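PDB 4WOD: taurocyamine kinase from Schistosoma mansoni, which catalyses the reversible, magnesium-dependent transfer of phosphate between ATP and taurocyamine, yielding ADP and N-phosphotaurocyamine. Local coordinates for residues A[121-126]-A[224-229]; A[478-483]-A[643-648]; A[367-372]-A[407-412]. The protein carries 4 engineered substitutions. One frame throughout, in Å; residues are numbered along the deposited sequence.

Interaction 1: residues A[121-126]-A[224-229]; sequences RVRLGR and HIRVIS
Arg123 and Arg226 slant across each other from neighbouring antiparallel strands in the middle of the eight-stranded sheet of the phosphagen kinase catalytic domain. Their aliphatic stems touch, Arg123 CD lying 3.6 Å from Arg226 CD, while the guanidinium planes diverge by 53°. Arg121, Arg123 and Arg226 belong to the predicted ATP site, and such a gathering of positive groups suits a pocket made for phosphates. Arg226 also touches the bound arginine. Other partners hold the two heads: Asp223 forms a salt bridge with Arg226, and Asn271 and Thr275 accept from Arg123 NH2. Arg123 NE, by contrast, is buried with no partner in the model. Gly125 suits its place beside Arg226 because, lacking a side chain, it lets NH2 come within 3.9 Å of its CA; the bend in the Arg226 chain at chi3 (-57°) brings the head close to it. Farther along this face, the extended Arg121 crosses Ile228, its NE 3.6 Å from the CG2 branch.

The opposite face is largely apolar. Leu124 and Val227 lie alongside each other, CD1 of the leucine 3.6 Å from CB of the valine, and with Val122 they pack on Leu243 of helix 236-251. The Leu124 chi1 of 54° turns CD1 back toward Val227, and CD1 also lies over one face of the Arg126 guanidinium, toward its rim. Paired backbone bonds lock the register, among them Leu124 N to Val227 O at 2.8 Å. At the strand end, one water donates to Arg126 O (3.2 Å) and accepts from His224 N (3.0 Å).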
# COMPACT_ATOMS: atom_id res chain seq x y z
N ARG A 121 19.75 5.64 -15.60
CA ARG A 121 19.35 5.25 -16.94
C ARG A 121 18.13 6.09 -17.35
O ARG A 121 17.27 6.36 -16.52
CB ARG A 121 19.06 3.74 -16.95
CG ARG A 121 18.13 3.22 -18.03
CD ARG A 121 17.99 1.68 -17.92
NE ARG A 121 17.05 1.11 -18.89
CZ ARG A 121 15.73 1.29 -18.89
NH1 ARG A 121 15.15 2.03 -17.95
NH2 ARG A 121 14.97 0.71 -19.82
N VAL A 122 18.08 6.55 -18.60
CA VAL A 122 16.86 7.16 -19.12
C VAL A 122 16.47 6.49 -20.46
O VAL A 122 17.30 6.27 -21.35
CB VAL A 122 16.99 8.70 -19.31
CG1 VAL A 122 15.64 9.30 -19.66
CG2 VAL A 122 17.52 9.35 -18.04
N ARG A 123 15.19 6.15 -20.56
CA ARG A 123 14.66 5.40 -21.69
C ARG A 123 13.51 6.15 -22.34
O ARG A 123 12.69 6.76 -21.64
CB ARG A 123 14.19 4.01 -21.22
CG ARG A 123 13.48 3.18 -22.29
CD ARG A 123 12.28 2.43 -21.70
NE ARG A 123 11.07 3.25 -21.71
CZ ARG A 123 10.02 3.04 -20.93
NH1 ARG A 123 10.02 2.04 -20.06
NH2 ARG A 123 8.96 3.84 -21.01
N LEU A 124 13.45 6.11 -23.67
CA LEU A 124 12.26 6.51 -24.41
C LEU A 124 12.01 5.55 -25.58
O LEU A 124 12.85 4.71 -25.91
CB LEU A 124 12.37 7.95 -24.92
CG LEU A 124 13.56 8.41 -25.76
CD1 LEU A 124 13.54 7.90 -27.20
CD2 LEU A 124 13.63 9.94 -25.71
N GLY A 125 10.85 5.72 -26.20
CA GLY A 125 10.44 4.90 -27.32
C GLY A 125 9.80 5.77 -28.39
O GLY A 125 9.35 6.89 -28.10
N ARG A 126 9.77 5.27 -29.64
CA ARG A 126 9.08 5.95 -30.72
C ARG A 126 8.45 4.96 -31.68
O ARG A 126 8.96 3.86 -31.90
CB ARG A 126 10.04 6.85 -31.51
CG ARG A 126 10.63 8.03 -30.73
CD ARG A 126 9.56 9.07 -30.40
NE ARG A 126 10.13 10.33 -29.91
CZ ARG A 126 10.23 10.66 -28.63
NH1 ARG A 126 9.81 9.80 -27.69
NH2 ARG A 126 10.75 11.83 -28.27
N HIS A 224 8.88 0.33 -32.19
CA HIS A 224 9.71 0.40 -33.37
C HIS A 224 11.15 0.69 -32.93
O HIS A 224 12.10 -0.01 -33.32
CB HIS A 224 9.19 1.48 -34.34
CG HIS A 224 7.91 1.08 -35.01
ND1 HIS A 224 7.16 1.95 -35.77
CD2 HIS A 224 7.24 -0.10 -35.02
CE1 HIS A 224 6.09 1.32 -36.23
NE2 HIS A 224 6.12 0.07 -35.81
N ILE A 225 11.27 1.71 -32.09
CA ILE A 225 12.54 2.12 -31.51
C ILE A 225 12.42 2.27 -30.01
O ILE A 225 11.46 2.88 -29.52
CB ILE A 225 13.02 3.46 -32.09
CG1 ILE A 225 12.69 3.57 -33.58
CG2 ILE A 225 14.49 3.63 -31.82
CD1 ILE A 225 12.89 4.96 -34.19
N ARG A 226 13.38 1.71 -29.28
CA ARG A 226 13.53 2.01 -27.87
C ARG A 226 14.95 2.52 -27.69
O ARG A 226 15.91 1.83 -28.05
CB ARG A 226 13.25 0.79 -26.96
CG ARG A 226 13.13 1.22 -25.50
CD ARG A 226 12.55 0.17 -24.55
NE ARG A 226 11.22 -0.37 -24.88
CZ ARG A 226 10.12 0.33 -25.16
NH1 ARG A 226 8.99 -0.33 -25.41
NH2 ARG A 226 10.10 1.66 -25.22
N VAL A 227 15.07 3.73 -27.17
CA VAL A 227 16.37 4.37 -26.97
C VAL A 227 16.67 4.50 -25.48
O VAL A 227 15.84 4.97 -24.68
CB VAL A 227 16.43 5.74 -27.65
CG1 VAL A 227 17.87 6.24 -27.72
CG2 VAL A 227 15.82 5.66 -29.05
N ILE A 228 17.87 4.07 -25.11
CA ILE A 228 18.31 3.98 -23.72
C ILE A 228 19.70 4.57 -23.56
O ILE A 228 20.64 4.16 -24.25
CB ILE A 228 18.33 2.51 -23.26
CG1 ILE A 228 16.96 1.86 -23.55
CG2 ILE A 228 18.74 2.40 -21.79
CD1 ILE A 228 16.99 0.37 -23.59
N SER A 229 19.81 5.57 -22.68
CA SER A 229 21.10 6.12 -22.22
C SER A 229 21.37 5.61 -20.80
O SER A 229 20.46 5.57 -19.99
CB SER A 229 21.07 7.65 -22.28
OG SER A 229 22.30 8.21 -21.86
O HOH W 1 6.49 1.95 -31.29

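Interaction 2: residues A[478-483]-A[643-648]; sequences KFIVST and VLLKIP
Phe479 and Ile480 enter an antiparallel pairing with Lys646 and Leu645, and the strand then turns a corner at Val481, where a beta bulge sets two residues, Val481 and Ser482, against Leu644 alone. Leu644 O accepts from Val481 N at 2.7 Å, whereas Leu644 N donates to Ser482 O at 2.9 Å. The kink leaves Ser482 N buried without a partner in the model. Strands 480-489 and 639-646 are inner neighbours in the second catalytic domain's eight-stranded sheet and meet here at the start of one and the end of the other; Ser482, Thr483, Val643 and Leu644 are predicted to belong to its ATP site.

Beta-branched residues and a leucine fill the face shared by Ile480, Thr483, Val643 and Leu645. Ile480 straddles two partners: CG1 reaches Leu645 CD1 at 3.8 Å, and CG2 approaches Val643 CB at 4.1 Å. Thr483 lies beside Val643 and is buried, its OG1 satisfied by a hydrogen bond to Gly596 O. Phe479 turns its ring toward helix 695-715, meeting Ile710, an apolar cover at a partly exposed place.

Val481 points its side chain at the other strand. It runs alongside Leu644, with Val481 CB 3.8 Å from Leu644 CB. Its CG2 meets the stem of Lys646 at roughly a right angle. That lysine suits a partly exposed place: its carbons pack on valine, and the bend at chi3 (-57°) carries CE and NZ obliquely across Lys478 CB. The two ammonium groups stay apart, Lys478 NZ 6.1 Å from Lys646 NZ. Ser482 OG rests 3.7 Å from Leu644 CB.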
# COMPACT_ATOMS: atom_id res chain seq x y z
N LYS A 478 -37.23 -7.70 20.51
CA LYS A 478 -36.03 -7.05 20.05
C LYS A 478 -36.04 -5.53 20.19
O LYS A 478 -36.83 -4.81 19.58
CB LYS A 478 -35.76 -7.44 18.59
CG LYS A 478 -34.68 -8.52 18.38
CD LYS A 478 -35.22 -9.72 17.61
CE LYS A 478 -34.10 -10.57 17.00
NZ LYS A 478 -34.53 -11.96 16.66
N PHE A 479 -35.15 -5.06 21.05
CA PHE A 479 -34.52 -3.77 20.89
C PHE A 479 -33.05 -4.09 20.62
O PHE A 479 -32.37 -3.40 19.87
CB PHE A 479 -34.70 -2.90 22.13
CG PHE A 479 -36.09 -2.37 22.30
CD1 PHE A 479 -37.03 -3.07 23.04
CD2 PHE A 479 -36.46 -1.18 21.69
CE1 PHE A 479 -38.31 -2.58 23.18
CE2 PHE A 479 -37.74 -0.69 21.84
CZ PHE A 479 -38.67 -1.38 22.58
N ILE A 480 -32.60 -5.20 21.21
CA ILE A 480 -31.19 -5.58 21.16
C ILE A 480 -30.93 -6.83 20.33
O ILE A 480 -31.33 -7.94 20.69
CB ILE A 480 -30.64 -5.80 22.57
CG1 ILE A 480 -30.71 -4.48 23.36
CG2 ILE A 480 -29.20 -6.35 22.50
CD1 ILE A 480 -30.38 -4.61 24.84
N VAL A 481 -30.25 -6.64 19.20
CA VAL A 481 -29.86 -7.75 18.34
C VAL A 481 -28.76 -8.61 18.98
O VAL A 481 -28.81 -9.85 18.93
CB VAL A 481 -29.37 -7.25 16.98
CG1 VAL A 481 -28.90 -8.42 16.12
CG2 VAL A 481 -30.48 -6.46 16.28
N SER A 482 -27.78 -7.97 19.60
CA SER A 482 -26.68 -8.71 20.22
C SER A 482 -25.89 -7.85 21.20
O SER A 482 -25.91 -6.63 21.13
CB SER A 482 -25.74 -9.28 19.15
OG SER A 482 -25.15 -8.23 18.40
N THR A 483 -25.18 -8.53 22.09
CA THR A 483 -24.40 -7.87 23.14
C THR A 483 -22.96 -8.37 23.08
O THR A 483 -22.70 -9.51 22.70
CB THR A 483 -25.02 -8.14 24.53
OG1 THR A 483 -26.41 -7.77 24.49
CG2 THR A 483 -24.31 -7.35 25.64
N VAL A 643 -23.94 -2.86 22.48
CA VAL A 643 -25.10 -3.59 21.98
C VAL A 643 -25.40 -3.17 20.55
O VAL A 643 -25.13 -2.04 20.16
CB VAL A 643 -26.38 -3.34 22.83
CG1 VAL A 643 -26.24 -3.97 24.20
CG2 VAL A 643 -26.71 -1.85 22.92
N LEU A 644 -25.96 -4.09 19.79
CA LEU A 644 -26.56 -3.74 18.52
C LEU A 644 -28.04 -3.42 18.79
O LEU A 644 -28.84 -4.32 19.06
CB LEU A 644 -26.40 -4.87 17.51
CG LEU A 644 -26.56 -4.48 16.05
CD1 LEU A 644 -25.87 -3.15 15.78
CD2 LEU A 644 -25.98 -5.57 15.17
N LEU A 645 -28.38 -2.13 18.74
CA LEU A 645 -29.68 -1.66 19.21
C LEU A 645 -30.60 -1.17 18.08
O LEU A 645 -30.21 -0.34 17.25
CB LEU A 645 -29.48 -0.53 20.23
CG LEU A 645 -30.71 -0.01 20.98
CD1 LEU A 645 -31.31 -1.09 21.87
CD2 LEU A 645 -30.35 1.22 21.80
N LYS A 646 -31.83 -1.68 18.07
CA LYS A 646 -32.85 -1.22 17.12
C LYS A 646 -33.73 -0.14 17.73
O LYS A 646 -34.58 -0.41 18.57
CB LYS A 646 -33.72 -2.38 16.64
CG LYS A 646 -32.94 -3.52 16.02
CD LYS A 646 -33.86 -4.50 15.33
CE LYS A 646 -34.90 -5.04 16.29
NZ LYS A 646 -35.72 -6.10 15.65
N ILE A 647 -33.51 1.10 17.31
CA ILE A 647 -34.33 2.21 17.77
C ILE A 647 -34.77 3.08 16.59
O ILE A 647 -34.29 4.20 16.43
CB ILE A 647 -33.58 3.06 18.83
CG1 ILE A 647 -32.14 3.34 18.40
CG2 ILE A 647 -33.58 2.36 20.17
CD1 ILE A 647 -31.41 4.28 19.34
N PRO A 648 -35.71 2.57 15.77
CA PRO A 648 -36.18 3.27 14.57
C PRO A 648 -36.74 4.66 14.88
O PRO A 648 -36.48 5.62 14.14
CB PRO A 648 -37.29 2.35 14.05
CG PRO A 648 -36.96 1.02 14.59
CD PRO A 648 -36.39 1.28 15.95

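Interaction 3: residues A[367-372]-A[407-412]; sequences EPLTYL and ATLAHM
Ala410 gives up more surface than any other residue here, its methyl pressed into the start of helix 369-376. CB lies 3.5 Å from Glu367 O and 3.8 Å from Leu369 CA, contact with main chain that a side chain this small permits. The backbones are correspondingly close, with Leu369 CA only 4.5 Å from Ala410 CA.

Leu369, next in buried area, packs against the alanine. With CG trans to the backbone N (chi1 176°), its branches reach over the neighbouring helix: CD1 lies against Ala410 CA and N, while CD2 meets Leu409 CD2 at 3.7 Å. The two leucines slant across one another, branch to branch, so their bulk fills the ground beside the alanine. Leu409 packs in turn on Tyr439 of helix 437-448. One turn on from Leu369, Leu372 closes in on Ala410 from another direction, its CD1 3.3 Å from Ala410 O and 3.9 Å from Ala410 CB; it also touches Ile413 and Tyr418.

The side chains that meet are apolar, and polar groups are settled around them. Glu367 sends its carboxylate to Tyr418 and to a salt bridge with Arg414. Helix 409-418 is closed at its start by a capping box: Thr408 OG1 accepts from His411 N at 2.9 Å, and Thr408 N donates to His411 ND1, close to the ring plane, at 3.2 Å. His411 NE2 bonds onward to Met364 O. Away from the annotated sites, this meeting of two helix N-termini through an alanine between leucines belongs to the core of the small, all-helical N-terminal domain of phosphagen kinases.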
# COMPACT_ATOMS: atom_id res chain seq x y z
N GLU A 367 11.53 7.35 10.77
CA GLU A 367 12.06 8.63 10.31
C GLU A 367 12.39 9.53 11.52
O GLU A 367 11.81 9.37 12.60
CB GLU A 367 11.05 9.32 9.39
CG GLU A 367 10.65 8.53 8.13
CD GLU A 367 9.39 7.66 8.31
OE1 GLU A 367 9.18 7.09 9.41
OE2 GLU A 367 8.61 7.54 7.34
N PRO A 368 13.32 10.49 11.33
CA PRO A 368 13.57 11.46 12.40
C PRO A 368 12.29 12.13 12.90
O PRO A 368 11.39 12.44 12.11
CB PRO A 368 14.49 12.48 11.72
CG PRO A 368 15.28 11.66 10.74
CD PRO A 368 14.24 10.67 10.20
N LEU A 369 12.20 12.31 14.22
CA LEU A 369 11.07 12.98 14.84
C LEU A 369 10.71 14.31 14.16
O LEU A 369 9.53 14.58 13.90
CB LEU A 369 11.35 13.22 16.32
CG LEU A 369 10.29 13.99 17.09
CD1 LEU A 369 8.90 13.33 16.95
CD2 LEU A 369 10.72 14.11 18.55
N THR A 370 11.70 15.13 13.85
CA THR A 370 11.39 16.44 13.26
C THR A 370 10.85 16.33 11.84
O THR A 370 10.11 17.21 11.38
CB THR A 370 12.61 17.37 13.24
OG1 THR A 370 13.68 16.72 12.56
CG2 THR A 370 13.03 17.71 14.66
N TYR A 371 11.21 15.25 11.14
CA TYR A 371 10.65 14.99 9.81
C TYR A 371 9.17 14.62 9.91
O TYR A 371 8.33 15.14 9.17
CB TYR A 371 11.41 13.86 9.10
CG TYR A 371 10.84 13.47 7.74
CD1 TYR A 371 11.17 14.19 6.59
CD2 TYR A 371 9.99 12.37 7.60
CE1 TYR A 371 10.66 13.84 5.35
CE2 TYR A 371 9.48 12.01 6.36
CZ TYR A 371 9.81 12.75 5.23
OH TYR A 371 9.32 12.41 3.98
N LEU A 372 8.87 13.72 10.83
CA LEU A 372 7.48 13.31 11.05
C LEU A 372 6.64 14.45 11.59
O LEU A 372 5.45 14.54 11.30
CB LEU A 372 7.41 12.10 12.00
CG LEU A 372 7.99 10.82 11.40
CD1 LEU A 372 7.99 9.66 12.44
CD2 LEU A 372 7.24 10.42 10.14
N ALA A 407 11.91 2.03 21.79
CA ALA A 407 10.79 2.82 21.32
C ALA A 407 11.11 4.33 21.35
O ALA A 407 11.81 4.83 22.25
CB ALA A 407 9.55 2.51 22.15
N THR A 408 10.60 5.03 20.35
CA THR A 408 10.83 6.47 20.24
C THR A 408 9.52 7.23 20.13
O THR A 408 8.47 6.64 19.84
CB THR A 408 11.70 6.82 19.02
OG1 THR A 408 10.97 6.52 17.81
CG2 THR A 408 13.01 6.03 19.04
N LEU A 409 9.59 8.55 20.35
CA LEU A 409 8.44 9.43 20.20
C LEU A 409 8.05 9.49 18.73
O LEU A 409 6.87 9.61 18.38
CB LEU A 409 8.76 10.84 20.73
CG LEU A 409 7.67 11.92 20.64
CD1 LEU A 409 6.43 11.56 21.45
CD2 LEU A 409 8.22 13.26 21.09
N ALA A 410 9.07 9.40 17.87
CA ALA A 410 8.85 9.39 16.44
C ALA A 410 8.01 8.18 16.05
O ALA A 410 7.07 8.29 15.27
CB ALA A 410 10.16 9.39 15.72
N HIS A 411 8.34 7.02 16.63
CA HIS A 411 7.55 5.82 16.41
C HIS A 411 6.07 6.05 16.66
O HIS A 411 5.22 5.60 15.90
CB HIS A 411 8.03 4.67 17.33
CG HIS A 411 9.19 3.90 16.78
ND1 HIS A 411 10.42 3.87 17.41
CD2 HIS A 411 9.30 3.14 15.67
CE1 HIS A 411 11.24 3.10 16.71
NE2 HIS A 411 10.59 2.66 15.65
N MET A 412 5.76 6.76 17.75
CA MET A 412 4.38 6.79 18.21
C MET A 412 3.53 7.86 17.50
O MET A 412 2.32 7.73 17.43
CB MET A 412 4.32 6.93 19.74
CG MET A 412 4.51 8.33 20.32
SD MET A 412 4.24 8.33 22.14
CE MET A 412 5.16 6.86 22.56

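Overall arrangement
The duplicated kinase places interactions 1 and 2 in equivalent catalytic sheets of its two repeats, their centres about 64 Å apart on opposite sides of the chain's centre. They use related strands but different neighbours: the first strand of one sheet pairs with the fifth in interaction 1, and its counterpart in the other sheet with the sixth in interaction 2. Interaction 1 is buried, with regular pairing and arginines on its cleft face; interaction 2, partly exposed, has a bulge and lysines at its solvent-facing end. Interaction 3, also buried, joins helices of the second repeat by apolar contact, without backbone bonding between its segments, and lies about 43 Å from interaction 2, centre to centre.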